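Spherulin-4 (Aspergillus clavatus, PDB 5C5G) is a glycoside hydrolase that binds N-acetyl-D-galactosamine and probably acts, like its Aspergillus fumigatus counterpart, in the biosynthesis of galactosaminogalactan. Local coordinates at residues 40-45 with 94-99; 108-113 with 141-146; 203-208 with 228-233; 213-218 with 249-254. All coordinates share one frame; numbering follows the deposited sequence.

Contact 1: residues 40-45 with 94-99; sequences VVINPG and ETYAAW
Tyr96 and Trp99 reach from helix 86-103 to Ile42, the last residue of strand 38-42, and Pro44 just beyond it, part of the helix-on-strand packing of a (beta/alpha)8 barrel. The backbones stay well apart, the nearest CA atoms being those of Asn43 and Tyr96 at 10.4 Å, and side chains, chiefly those of Tyr96 and Trp99, span the distance.

Tyr96, the first residue of the helix to touch, points its ring at the strand end. Tyr96 CE1 lies 3.8 Å from Ile42 CD1, which approaches the ring obliquely. Further out, Tyr96 OH comes 3.6 Å from Pro44 CD, and that carbon sits at the ring edge, near its plane. The hydroxyl is not spent on the 40-45 segment: its hydrogen bond is to Tyr76 O on the neighbouring strand 71-78, which ties the helix to a backbone oxygen of a residue that binds N-acetyl-D-galactosamine.

One turn on, Trp99 brings the far rim of its indole to the same two residues. The tyrosine also packs against it, with Tyr96 CD1 3.4 Å above the indole plane and offset toward its rim, so the two aromatic groups meet the strand end as a pair. Pro44 CG lies at the indole edge, 4.1 Å from Trp99 CH2, while Pro44 also touches Tyr58 of helix 56-66. Ile42 completes the packing with its longer branch: CG1 stands between the backbone N and the carbonyl carbon (chi1 56°), which carries CD1 toward the helix, and this methyl ends at the indole edge, Ile42 CD1 being 3.7 Å from Trp99 CH2.

Contact 2: residues 108-113 with 141-146; sequences LAVRGI and SGLGPD
At the N-terminal rim of the (beta/alpha)8 barrel, the lead-in to strand 112-116 meets the loop that joins helix 124-139 to strand 148-152. A salt bridge closes the outer end. Arg111 NE donates to Asp146 OD1 at 2.7 Å, with an N-H...O angle of 156°, and NH1 adds a weak bond to the same oxygen. The carboxylate oxygen lies at the guanidinium edge but is itself met from above its own plane, the two planes being 50° apart. A bend at chi3 (82°) turns the arginine head onto this oxygen, and Pro145, which follows a cis peptide bond, lays CD over one face of the guanidinium. Deeper in, Leu143 runs alongside Val110, with Leu143 CD2 3.6 Å from Val110 CG2, and reaches Ile113 CG1 with CD1.

Water links the backbones between these two patches. One molecule accepts from Val110 N at 2.9 Å and lies close to Gly142 O; a second sits 2.7 Å from Val110 O, near Gly144 O. Asp146 OD2 forms another salt bridge with Arg72 of strand 71-78. The carboxylate therefore stands between two arginines, one on each oxygen, which would probably stabilise its negative charge and offset the closeness of the two cations.

Contact 3: residues 203-208 with 228-233; sequences HSVPTS and IFITHL
This is a loop-to-loop contact at the C-terminal rim of the barrel, where the chain leaving strand 198-203 crosses the chain leaving strand 227-230. Two backbone hydrogen bonds join them. Val205 N donates to Thr231 O at 3.1 Å, nearly straight at 169° and directed at a lone pair in the carbonyl plane. Ser204 N uses Leu233 O at 2.9 Å, though it comes from above that carbonyl's plane and the bond is more bent. The second acceptor is brought round by an ST turn, in which Leu233 N donates to Thr231 OG1.

Val205 is wedged between side chains. Val205 CB lies over one face of the His232 ring, 4.0 Å from the centroid, a CH-pi contact, while Val205 CG2 turns the other way to meet Ile230 CG2 at 3.8 Å. The imidazole is further fixed by a bond from NE2 to Val209 O, and Pro206 O stands at its edge, 3.2 Å from His232 CD2. Nearer the strand, His203 CB touches Thr231 CG2, the His203 ring stacks on Tyr237, and its ND1 shares a hydrogen bond with Ser204 OG. In TIM barrels the active site lies at the C-terminal ends of the strands, where these two loops meet, consistent with nearby Glu172, which binds N-acetyl-D-galactosamine.

Contact 4: residues 213-218 with 249-254; sequences DLRGLV and VDLMAS
Helices 212-224 and 245-252 approach to 6.4 Å between the CA atoms of Arg215 and Leu251. They belong to the outer helical layer of the (beta/alpha)8 barrel, and their meeting is mostly apolar. Leu251 fills the gap, its two methyls parting over the facing helix: Leu251 CD1 lies 3.7 Å from Leu214 CG and also reaches Val218 CG2, whereas CD2 rests against the aliphatic part of Arg215, 3.8 Å from Arg215 CB. Arg215 starts with CG opposite its backbone N (chi1 -178°) and stays extended to NE, a course that takes the chain past Leu251 and leaves NH1 3.7 Å from Leu251 CD2. The polar end is secured elsewhere, by a hydrogen bond from NH2 to the backbone O of His2.

Toward the barrel, Val218 packs on both helix 245-252 and strand 227-230, where it touches Ile230. The bent selenomethionine chain of Met252 likewise spans the two layers, touching Ile228 of that strand, and Met252 SE lies 3.8 Å from Val218 CG1. At the chain terminus the carboxylate of Ser254 is hydrogen-bonded through O to Arg222 NH1, and Ser254 OG donates to Asp250 O at 2.8 Å.

The four contacts fall into two pairs on opposite sides of the barrel. Contacts 1 and 2 have centres 9 Å apart and touch directly: Tyr96 CD2 lies 3.8 Å from Ile113 CD1, and Ala97 CB 3.7 Å from Leu143 CG. Contacts 3 and 4, with centres 12 Å apart, interleave along the chain and meet where Ile230 CD1 lies 4.0 Å from Val218 CG2. Between the pairs the centres are 27 to 30 Å apart. Contacts 1 and 3 each come close to residues that bind N-acetyl-D-galactosamine: between nearest side-chain atoms, Asn43 is about 3 Å from Tyr76, and His203 about 5 Å from Glu172. Contact 4 lies away from these residues.

Contact 1: residues 40-45 with 94-99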
loop_
_atom_site.group_PDB
_atom_site.type_symbol
_atom_site.label_atom_id
_atom_site.label_comp_id
_atom_site.label_asym_id
_atom_site.label_seq_id
_atom_site.Cartn_x
_atom_site.Cartn_y
_atom_site.Cartn_z
ATOM N N VAL A 40 1.314 -5.102 1.760
ATOM C CA VAL A 40 1.281 -4.654 3.142
ATOM C C VAL A 40 2.420 -3.677 3.370
ATOM O O VAL A 40 3.586 -4.037 3.259
ATOM C CB VAL A 40 1.394 -5.855 4.076
ATOM C CG1 VAL A 40 1.410 -5.409 5.534
ATOM C CG2 VAL A 40 0.263 -6.850 3.826
ATOM N N VAL A 41 2.083 -2.433 3.691
ATOM C CA VAL A 41 3.105 -1.430 3.952
ATOM C C VAL A 41 3.400 -1.406 5.435
ATOM O O VAL A 41 2.492 -1.217 6.252
ATOM C CB VAL A 41 2.643 -0.036 3.537
ATOM C CG1 VAL A 41 3.745 0.968 3.759
ATOM C CG2 VAL A 41 2.187 -0.039 2.074
ATOM N N ILE A 42 4.653 -1.577 5.787
ATOM C CA ILE A 42 5.043 -1.434 7.187
ATOM C C ILE A 42 5.885 -0.169 7.331
ATOM O O ILE A 42 6.548 0.306 6.392
ATOM C CB ILE A 42 5.702 -2.687 7.743
ATOM C CG1 ILE A 42 6.877 -3.056 6.888
ATOM C CG2 ILE A 42 4.695 -3.882 7.789
ATOM C CD1 ILE A 42 8.177 -2.409 7.273
ATOM N N ASN A 43 5.835 0.385 8.525
ATOM C CA ASN A 43 6.241 1.759 8.742
ATOM C C ASN A 43 6.638 1.953 10.198
ATOM O O ASN A 43 5.860 2.449 10.996
ATOM C CB ASN A 43 5.068 2.657 8.353
ATOM C CG ASN A 43 5.372 4.108 8.474
ATOM O OD1 ASN A 43 6.525 4.507 8.651
ATOM N ND2 ASN A 43 4.339 4.931 8.378
ATOM N N PRO A 44 7.866 1.575 10.542
ATOM C CA PRO A 44 8.268 1.700 11.945
ATOM C C PRO A 44 8.220 3.125 12.503
ATOM O O PRO A 44 7.830 3.296 13.652
ATOM C CB PRO A 44 9.684 1.134 11.940
ATOM C CG PRO A 44 9.663 0.125 10.818
ATOM C CD PRO A 44 8.818 0.771 9.760
ATOM N N GLY A 45 8.584 4.125 11.716
ATOM C CA GLY A 45 8.619 5.499 12.203
ATOM C C GLY A 45 8.754 6.487 11.055
ATOM O O GLY A 45 9.769 7.165 10.929
ATOM N N GLU A 94 17.896 1.761 1.527
ATOM C CA GLU A 94 19.003 0.853 1.806
ATOM C C GLU A 94 18.903 0.231 3.191
ATOM O O GLU A 94 19.358 -0.884 3.412
ATOM C CB GLU A 94 20.334 1.574 1.616
ATOM C CG GLU A 94 20.574 1.858 0.135
ATOM C CD GLU A 94 21.867 2.567 -0.151
ATOM O OE1 GLU A 94 22.509 3.049 0.805
ATOM O OE2 GLU A 94 22.238 2.632 -1.348
ATOM N N THR A 95 18.326 0.952 4.131
ATOM C CA THR A 95 18.140 0.432 5.484
ATOM C C THR A 95 17.185 -0.754 5.433
ATOM O O THR A 95 17.492 -1.832 5.937
ATOM C CB THR A 95 17.627 1.541 6.430
ATOM O OG1 THR A 95 18.600 2.598 6.503
ATOM C CG2 THR A 95 17.407 1.007 7.823
ATOM N N TYR A 96 16.023 -0.585 4.812
ATOM C CA TYR A 96 15.116 -1.724 4.647
ATOM C C TYR A 96 15.797 -2.868 3.911
ATOM O O TYR A 96 15.647 -4.043 4.283
ATOM C CB TYR A 96 13.877 -1.333 3.851
ATOM C CG TYR A 96 12.830 -0.500 4.563
ATOM C CD1 TYR A 96 12.107 -0.990 5.643
ATOM C CD2 TYR A 96 12.556 0.789 4.130
ATOM C CE1 TYR A 96 11.143 -0.232 6.263
ATOM C CE2 TYR A 96 11.602 1.557 4.735
ATOM C CZ TYR A 96 10.881 1.045 5.807
ATOM O OH TYR A 96 9.916 1.768 6.454
ATOM N N ALA A 97 16.518 -2.552 2.842
ATOM C CA ALA A 97 17.123 -3.595 2.038
ATOM C C ALA A 97 18.115 -4.432 2.831
ATOM O O ALA A 97 18.261 -5.615 2.570
ATOM C CB ALA A 97 17.817 -2.996 0.841
ATOM N N ALA A 98 18.807 -3.801 3.781
ATOM C CA ALA A 98 19.832 -4.484 4.555
ATOM C C ALA A 98 19.264 -5.244 5.732
ATOM O O ALA A 98 20.004 -5.969 6.386
ATOM C CB ALA A 98 20.898 -3.501 5.024
ATOM N N TRP A 99 17.968 -5.110 6.007
ATOM C CA TRP A 99 17.363 -5.811 7.136
ATOM C C TRP A 99 17.712 -7.310 7.242
ATOM O O TRP A 99 18.085 -7.766 8.317
ATOM C CB TRP A 99 15.841 -5.626 7.134
ATOM C CG TRP A 99 15.346 -4.362 7.772
ATOM C CD1 TRP A 99 16.080 -3.365 8.329
ATOM C CD2 TRP A 99 13.974 -3.990 7.940
ATOM N NE1 TRP A 99 15.253 -2.388 8.847
ATOM C CE2 TRP A 99 13.951 -2.755 8.617
ATOM C CE3 TRP A 99 12.759 -4.590 7.586
ATOM C CZ2 TRP A 99 12.756 -2.112 8.963
ATOM C CZ3 TRP A 99 11.580 -3.955 7.928
ATOM C CH2 TRP A 99 11.590 -2.732 8.615
#

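Contact 2: residues 108-113 with 141-146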
loop_
_atom_site.group_PDB
_atom_site.type_symbol
_atom_site.label_atom_id
_atom_site.label_comp_id
_atom_site.label_asym_id
_atom_site.label_seq_id
_atom_site.Cartn_x
_atom_site.Cartn_y
_atom_site.Cartn_z
ATOM N N LEU A 108 13.172 -11.334 7.823
ATOM C CA LEU A 108 13.067 -9.949 8.251
ATOM C C LEU A 108 13.453 -9.118 7.048
ATOM O O LEU A 108 14.612 -8.735 6.890
ATOM C CB LEU A 108 13.964 -9.645 9.455
ATOM C CG LEU A 108 13.763 -8.200 9.932
ATOM C CD1 LEU A 108 12.381 -7.988 10.529
ATOM C CD2 LEU A 108 14.813 -7.750 10.914
ATOM N N ALA A 109 12.475 -8.856 6.193
ATOM C CA ALA A 109 12.742 -8.279 4.889
ATOM C C ALA A 109 11.465 -7.744 4.292
ATOM O O ALA A 109 10.366 -8.213 4.621
ATOM C CB ALA A 109 13.329 -9.323 3.955
ATOM N N VAL A 110 11.628 -6.827 3.348
ATOM C CA VAL A 110 10.525 -6.358 2.515
ATOM C C VAL A 110 10.854 -6.655 1.058
ATOM O O VAL A 110 12.004 -6.953 0.718
ATOM C CB VAL A 110 10.222 -4.866 2.759
ATOM C CG1 VAL A 110 9.793 -4.634 4.216
ATOM C CG2 VAL A 110 11.406 -4.003 2.411
ATOM N N ARG A 111 9.828 -6.579 0.218
ATOM C CA ARG A 111 9.927 -6.913 -1.193
ATOM C C ARG A 111 9.742 -5.695 -2.098
ATOM O O ARG A 111 9.496 -5.841 -3.296
ATOM C CB ARG A 111 8.901 -8.001 -1.531
ATOM C CG ARG A 111 9.195 -9.311 -0.804
ATOM C CD ARG A 111 8.049 -10.300 -0.836
ATOM N NE ARG A 111 8.029 -11.051 -2.080
ATOM C CZ ARG A 111 7.941 -12.378 -2.179
ATOM N NH1 ARG A 111 7.932 -12.932 -3.380
ATOM N NH2 ARG A 111 7.846 -13.157 -1.103
ATOM N N GLY A 112 9.922 -4.517 -1.523
ATOM C CA GLY A 112 9.783 -3.290 -2.261
ATOM C C GLY A 112 9.586 -2.133 -1.318
ATOM O O GLY A 112 9.708 -2.270 -0.100
ATOM N N ILE A 113 9.287 -0.980 -1.904
ATOM C CA ILE A 113 9.198 0.279 -1.199
ATOM C C ILE A 113 7.921 1.005 -1.585
ATOM O O ILE A 113 7.527 1.047 -2.762
ATOM C CB ILE A 113 10.413 1.179 -1.524
ATOM C CG1 ILE A 113 11.728 0.499 -1.084
ATOM C CG2 ILE A 113 10.279 2.548 -0.897
ATOM C CD1 ILE A 113 11.906 0.281 0.408
ATOM N N SER A 141 20.124 -5.052 -3.504
ATOM C CA SER A 141 19.956 -6.385 -2.963
ATOM C C SER A 141 19.224 -6.298 -1.629
ATOM O O SER A 141 19.516 -5.426 -0.809
ATOM C CB SER A 141 21.313 -7.052 -2.757
ATOM O OG SER A 141 21.138 -8.408 -2.396
ATOM N N GLY A 142 18.303 -7.226 -1.414
ATOM C CA GLY A 142 17.528 -7.272 -0.189
ATOM C C GLY A 142 16.069 -6.890 -0.374
ATOM O O GLY A 142 15.252 -7.098 0.519
ATOM N N LEU A 143 15.725 -6.344 -1.540
ATOM C CA LEU A 143 14.345 -5.965 -1.843
ATOM C C LEU A 143 13.703 -6.905 -2.858
ATOM O O LEU A 143 12.625 -6.622 -3.370
ATOM C CB LEU A 143 14.301 -4.522 -2.343
ATOM C CG LEU A 143 14.836 -3.503 -1.351
ATOM C CD1 LEU A 143 14.898 -2.131 -1.993
ATOM C CD2 LEU A 143 14.005 -3.450 -0.091
ATOM N N GLY A 144 14.369 -8.020 -3.146
ATOM C CA GLY A 144 13.863 -8.994 -4.095
ATOM C C GLY A 144 12.959 -10.030 -3.461
ATOM O O GLY A 144 12.799 -10.092 -2.242
ATOM N N PRO A 145 12.365 -10.880 -4.302
ATOM C CA PRO A 145 12.584 -10.881 -5.752
ATOM C C PRO A 145 11.835 -9.787 -6.507
ATOM O O PRO A 145 12.139 -9.495 -7.668
ATOM C CB PRO A 145 12.037 -12.245 -6.176
ATOM C CG PRO A 145 11.011 -12.561 -5.161
ATOM C CD PRO A 145 11.531 -12.013 -3.871
ATOM N N ASP A 146 10.839 -9.190 -5.867
ATOM C CA ASP A 146 9.911 -8.333 -6.592
ATOM C C ASP A 146 10.423 -6.923 -6.866
ATOM O O ASP A 146 10.130 -6.345 -7.901
ATOM C CB ASP A 146 8.595 -8.234 -5.829
ATOM C CG ASP A 146 8.034 -9.594 -5.478
ATOM O OD1 ASP A 146 8.557 -10.228 -4.547
ATOM O OD2 ASP A 146 7.077 -10.034 -6.146
HETATM O O HOH W 1 14.420 -6.206 3.022
HETATM O O HOH W 2 13.323 -9.255 0.117
#

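Contact 3: residues 203-208 with 228-233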
loop_
_atom_site.group_PDB
_atom_site.type_symbol
_atom_site.label_atom_id
_atom_site.label_comp_id
_atom_site.label_asym_id
_atom_site.label_seq_id
_atom_site.Cartn_x
_atom_site.Cartn_y
_atom_site.Cartn_z
ATOM N N HIS A 203 -11.336 5.560 3.283
ATOM C CA HIS A 203 -11.586 5.412 4.705
ATOM C C HIS A 203 -12.869 6.137 5.082
ATOM O O HIS A 203 -13.532 6.734 4.229
ATOM C CB HIS A 203 -10.383 5.884 5.518
ATOM C CG HIS A 203 -9.940 7.281 5.226
ATOM N ND1 HIS A 203 -10.673 8.393 5.574
ATOM C CD2 HIS A 203 -8.810 7.739 4.640
ATOM C CE1 HIS A 203 -10.013 9.479 5.205
ATOM N NE2 HIS A 203 -8.879 9.108 4.636
ATOM N N SER A 204 -13.239 6.069 6.354
ATOM C CA SER A 204 -14.388 6.809 6.860
ATOM C C SER A 204 -15.667 6.392 6.148
ATOM O O SER A 204 -16.593 7.199 5.985
ATOM C CB SER A 204 -14.152 8.320 6.731
ATOM O OG SER A 204 -12.872 8.666 7.272
ATOM N N VAL A 205 -15.756 5.132 5.760
ATOM C CA VAL A 205 -17.000 4.637 5.172
ATOM C C VAL A 205 -18.067 4.532 6.271
ATOM O O VAL A 205 -17.815 3.945 7.324
ATOM C CB VAL A 205 -16.791 3.271 4.529
ATOM C CG1 VAL A 205 -18.078 2.783 3.893
ATOM C CG2 VAL A 205 -15.698 3.340 3.476
ATOM N N PRO A 206 -19.261 5.118 6.051
ATOM C CA PRO A 206 -20.320 5.005 7.056
ATOM C C PRO A 206 -20.660 3.549 7.321
ATOM O O PRO A 206 -20.634 2.726 6.410
ATOM C CB PRO A 206 -21.517 5.697 6.395
ATOM C CG PRO A 206 -20.938 6.593 5.373
ATOM C CD PRO A 206 -19.675 5.939 4.901
ATOM N N THR A 207 -21.006 3.225 8.562
ATOM C CA THR A 207 -21.243 1.826 8.897
ATOM C C THR A 207 -22.459 1.269 8.162
ATOM O O THR A 207 -22.577 0.056 8.012
ATOM C CB THR A 207 -21.392 1.609 10.402
ATOM O OG1 THR A 207 -22.389 2.495 10.897
ATOM C CG2 THR A 207 -20.073 1.878 11.118
ATOM N N SER A 208 -23.340 2.143 7.672
ATOM C CA SER A 208 -24.508 1.711 6.911
ATOM C C SER A 208 -24.149 1.155 5.531
ATOM O O SER A 208 -24.970 0.497 4.889
ATOM C CB SER A 208 -25.493 2.873 6.777
ATOM O OG SER A 208 -24.852 4.017 6.239
ATOM N N ILE A 228 -6.691 -2.146 -3.384
ATOM C CA ILE A 228 -7.770 -1.447 -2.699
ATOM C C ILE A 228 -7.669 -1.625 -1.184
ATOM O O ILE A 228 -7.455 -2.740 -0.706
ATOM C CB ILE A 228 -9.136 -2.000 -3.137
ATOM C CG1 ILE A 228 -9.299 -1.898 -4.654
ATOM C CG2 ILE A 228 -10.260 -1.286 -2.403
ATOM C CD1 ILE A 228 -10.527 -2.595 -5.182
ATOM N N PHE A 229 -7.855 -0.527 -0.457
ATOM C CA PHE A 229 -8.096 -0.564 0.983
ATOM C C PHE A 229 -9.382 0.197 1.245
ATOM O O PHE A 229 -9.534 1.333 0.787
ATOM C CB PHE A 229 -6.969 0.123 1.736
ATOM C CG PHE A 229 -7.118 0.086 3.237
ATOM C CD1 PHE A 229 -7.134 -1.120 3.917
ATOM C CD2 PHE A 229 -7.196 1.264 3.973
ATOM C CE1 PHE A 229 -7.262 -1.143 5.317
ATOM C CE2 PHE A 229 -7.311 1.237 5.361
ATOM C CZ PHE A 229 -7.337 0.044 6.023
ATOM N N ILE A 230 -10.317 -0.430 1.959
ATOM C CA ILE A 230 -11.563 0.201 2.370
ATOM C C ILE A 230 -11.720 -0.034 3.860
ATOM O O ILE A 230 -11.548 -1.162 4.319
ATOM C CB ILE A 230 -12.766 -0.387 1.616
ATOM C CG1 ILE A 230 -12.695 0.044 0.155
ATOM C CG2 ILE A 230 -14.081 0.092 2.238
ATOM C CD1 ILE A 230 -13.689 -0.678 -0.765
ATOM N N THR A 231 -12.030 1.022 4.615
ATOM C CA THR A 231 -12.280 0.886 6.033
ATOM C C THR A 231 -13.360 1.825 6.505
ATOM O O THR A 231 -13.562 2.922 5.973
ATOM C CB THR A 231 -11.011 1.109 6.854
ATOM O OG1 THR A 231 -11.340 0.930 8.232
ATOM C CG2 THR A 231 -10.417 2.494 6.647
ATOM N N HIS A 232 -14.083 1.349 7.508
ATOM C CA HIS A 232 -15.158 2.099 8.129
ATOM C C HIS A 232 -14.668 2.949 9.296
ATOM O O HIS A 232 -15.459 3.642 9.905
ATOM C CB HIS A 232 -16.269 1.143 8.560
ATOM C CG HIS A 232 -16.939 0.464 7.406
ATOM N ND1 HIS A 232 -16.380 -0.605 6.741
ATOM C CD2 HIS A 232 -18.119 0.721 6.796
ATOM C CE1 HIS A 232 -17.203 -0.985 5.775
ATOM N NE2 HIS A 232 -18.257 -0.193 5.781
ATOM N N LEU A 233 -13.380 2.899 9.626
ATOM C CA LEU A 233 -12.854 3.813 10.648
ATOM C C LEU A 233 -12.735 5.238 10.105
ATOM O O LEU A 233 -12.272 5.449 8.980
ATOM C CB LEU A 233 -11.485 3.345 11.144
ATOM C CG LEU A 233 -11.416 1.987 11.859
ATOM C CD1 LEU A 233 -10.032 1.713 12.409
ATOM C CD2 LEU A 233 -12.462 1.871 12.959
#

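Contact 4: residues 213-218 with 249-254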
loop_
_atom_site.group_PDB
_atom_site.type_symbol
_atom_site.label_atom_id
_atom_site.label_comp_id
_atom_site.label_asym_id
_atom_site.label_seq_id
_atom_site.Cartn_x
_atom_site.Cartn_y
_atom_site.Cartn_z
ATOM N N ASP A 213 -24.637 -3.417 0.190
ATOM C CA ASP A 213 -24.162 -2.070 -0.117
ATOM C C ASP A 213 -22.630 -2.058 -0.191
ATOM O O ASP A 213 -22.038 -1.403 -1.060
ATOM C CB ASP A 213 -24.615 -1.036 0.924
ATOM C CG ASP A 213 -26.098 -0.727 0.884
ATOM O OD1 ASP A 213 -26.848 -1.259 0.040
ATOM O OD2 ASP A 213 -26.534 0.080 1.742
ATOM N N LEU A 214 -21.978 -2.774 0.718
ATOM C CA LEU A 214 -20.525 -2.874 0.706
ATOM C C LEU A 214 -20.059 -3.706 -0.497
ATOM O O LEU A 214 -19.042 -3.395 -1.122
ATOM C CB LEU A 214 -20.007 -3.495 2.008
ATOM C CG LEU A 214 -18.481 -3.564 2.134
ATOM C CD1 LEU A 214 -17.824 -2.184 2.050
ATOM C CD2 LEU A 214 -18.124 -4.242 3.450
ATOM N N ARG A 215 -20.783 -4.774 -0.808
ATOM C CA ARG A 215 -20.474 -5.571 -1.987
ATOM C C ARG A 215 -20.451 -4.672 -3.220
ATOM O O ARG A 215 -19.532 -4.769 -4.045
ATOM C CB ARG A 215 -21.483 -6.692 -2.170
ATOM C CG ARG A 215 -21.188 -7.593 -3.363
ATOM C CD ARG A 215 -22.178 -8.740 -3.376
ATOM N NE ARG A 215 -21.902 -9.723 -4.426
ATOM C CZ ARG A 215 -21.142 -10.808 -4.273
ATOM N NH1 ARG A 215 -20.569 -11.077 -3.105
ATOM N NH2 ARG A 215 -20.951 -11.630 -5.298
ATOM N N GLY A 216 -21.456 -3.819 -3.378
ATOM C CA GLY A 216 -21.517 -2.931 -4.521
ATOM C C GLY A 216 -20.330 -1.987 -4.573
ATOM O O GLY A 216 -19.750 -1.781 -5.638
ATOM N N LEU A 217 -19.952 -1.413 -3.436
ATOM C CA LEU A 217 -18.793 -0.528 -3.397
ATOM C C LEU A 217 -17.526 -1.267 -3.815
ATOM O O LEU A 217 -16.768 -0.764 -4.645
ATOM C CB LEU A 217 -18.634 0.078 -2.010
ATOM C CG LEU A 217 -17.386 0.958 -1.816
ATOM C CD1 LEU A 217 -17.382 2.131 -2.754
ATOM C CD2 LEU A 217 -17.294 1.429 -0.376
ATOM N N VAL A 218 -17.296 -2.445 -3.258
ATOM C CA VAL A 218 -16.098 -3.198 -3.608
ATOM C C VAL A 218 -16.066 -3.514 -5.103
ATOM O O VAL A 218 -15.022 -3.364 -5.741
ATOM C CB VAL A 218 -15.970 -4.457 -2.743
ATOM C CG1 VAL A 218 -14.842 -5.348 -3.219
ATOM C CG2 VAL A 218 -15.729 -4.065 -1.283
ATOM N N VAL A 249 -12.461 -8.121 3.167
ATOM C CA VAL A 249 -11.539 -9.059 2.554
ATOM C C VAL A 249 -12.307 -10.233 1.922
ATOM O O VAL A 249 -11.935 -10.706 0.852
ATOM C CB VAL A 249 -10.457 -9.521 3.529
ATOM C CG1 VAL A 249 -9.501 -10.478 2.822
ATOM C CG2 VAL A 249 -9.692 -8.320 4.045
ATOM N N ASP A 250 -13.389 -10.685 2.549
ATOM C CA ASP A 250 -14.213 -11.735 1.954
ATOM C C ASP A 250 -14.721 -11.307 0.573
ATOM O O ASP A 250 -14.783 -12.108 -0.358
ATOM C CB ASP A 250 -15.432 -12.077 2.835
ATOM C CG ASP A 250 -15.084 -12.929 4.053
ATOM O OD1 ASP A 250 -13.954 -13.444 4.150
ATOM O OD2 ASP A 250 -15.976 -13.099 4.915
ATOM N N LEU A 251 -15.106 -10.045 0.444
ATOM C CA LEU A 251 -15.606 -9.547 -0.830
ATOM C C LEU A 251 -14.479 -9.436 -1.844
ATOM O O LEU A 251 -14.679 -9.649 -3.041
ATOM C CB LEU A 251 -16.263 -8.181 -0.646
ATOM C CG LEU A 251 -17.598 -8.254 0.079
ATOM C CD1 LEU A 251 -17.979 -6.863 0.566
ATOM C CD2 LEU A 251 -18.684 -8.837 -0.830
HETATM N N MSE A 252 -13.283 -9.114 -1.381
HETATM C CA MSE A 252 -12.120 -9.090 -2.257
HETATM C C MSE A 252 -11.782 -10.496 -2.750
HETATM O O MSE A 252 -11.266 -10.652 -3.858
HETATM C CB MSE A 252 -10.934 -8.421 -1.557
HETATM C CG MSE A 252 -11.221 -6.949 -1.252
HETATM SE SE MSE A 252 -11.048 -5.806 -2.829
HETATM C CE MSE A 252 -9.123 -5.778 -2.881
ATOM N N ALA A 253 -12.095 -11.517 -1.949
ATOM C CA ALA A 253 -11.857 -12.909 -2.303
ATOM C C ALA A 253 -12.921 -13.476 -3.232
ATOM O O ALA A 253 -12.750 -14.565 -3.762
ATOM C CB ALA A 253 -11.799 -13.754 -1.043
ATOM N N SER A 254 -14.007 -12.736 -3.426
ATOM C CA SER A 254 -15.168 -13.198 -4.184
ATOM C C SER A 254 -15.076 -12.877 -5.675
ATOM O O SER A 254 -14.224 -12.102 -6.116
ATOM C CB SER A 254 -16.420 -12.555 -3.596
ATOM O OG SER A 254 -16.614 -12.988 -2.260
ATOM O OXT SER A 254 -15.877 -13.410 -6.460
#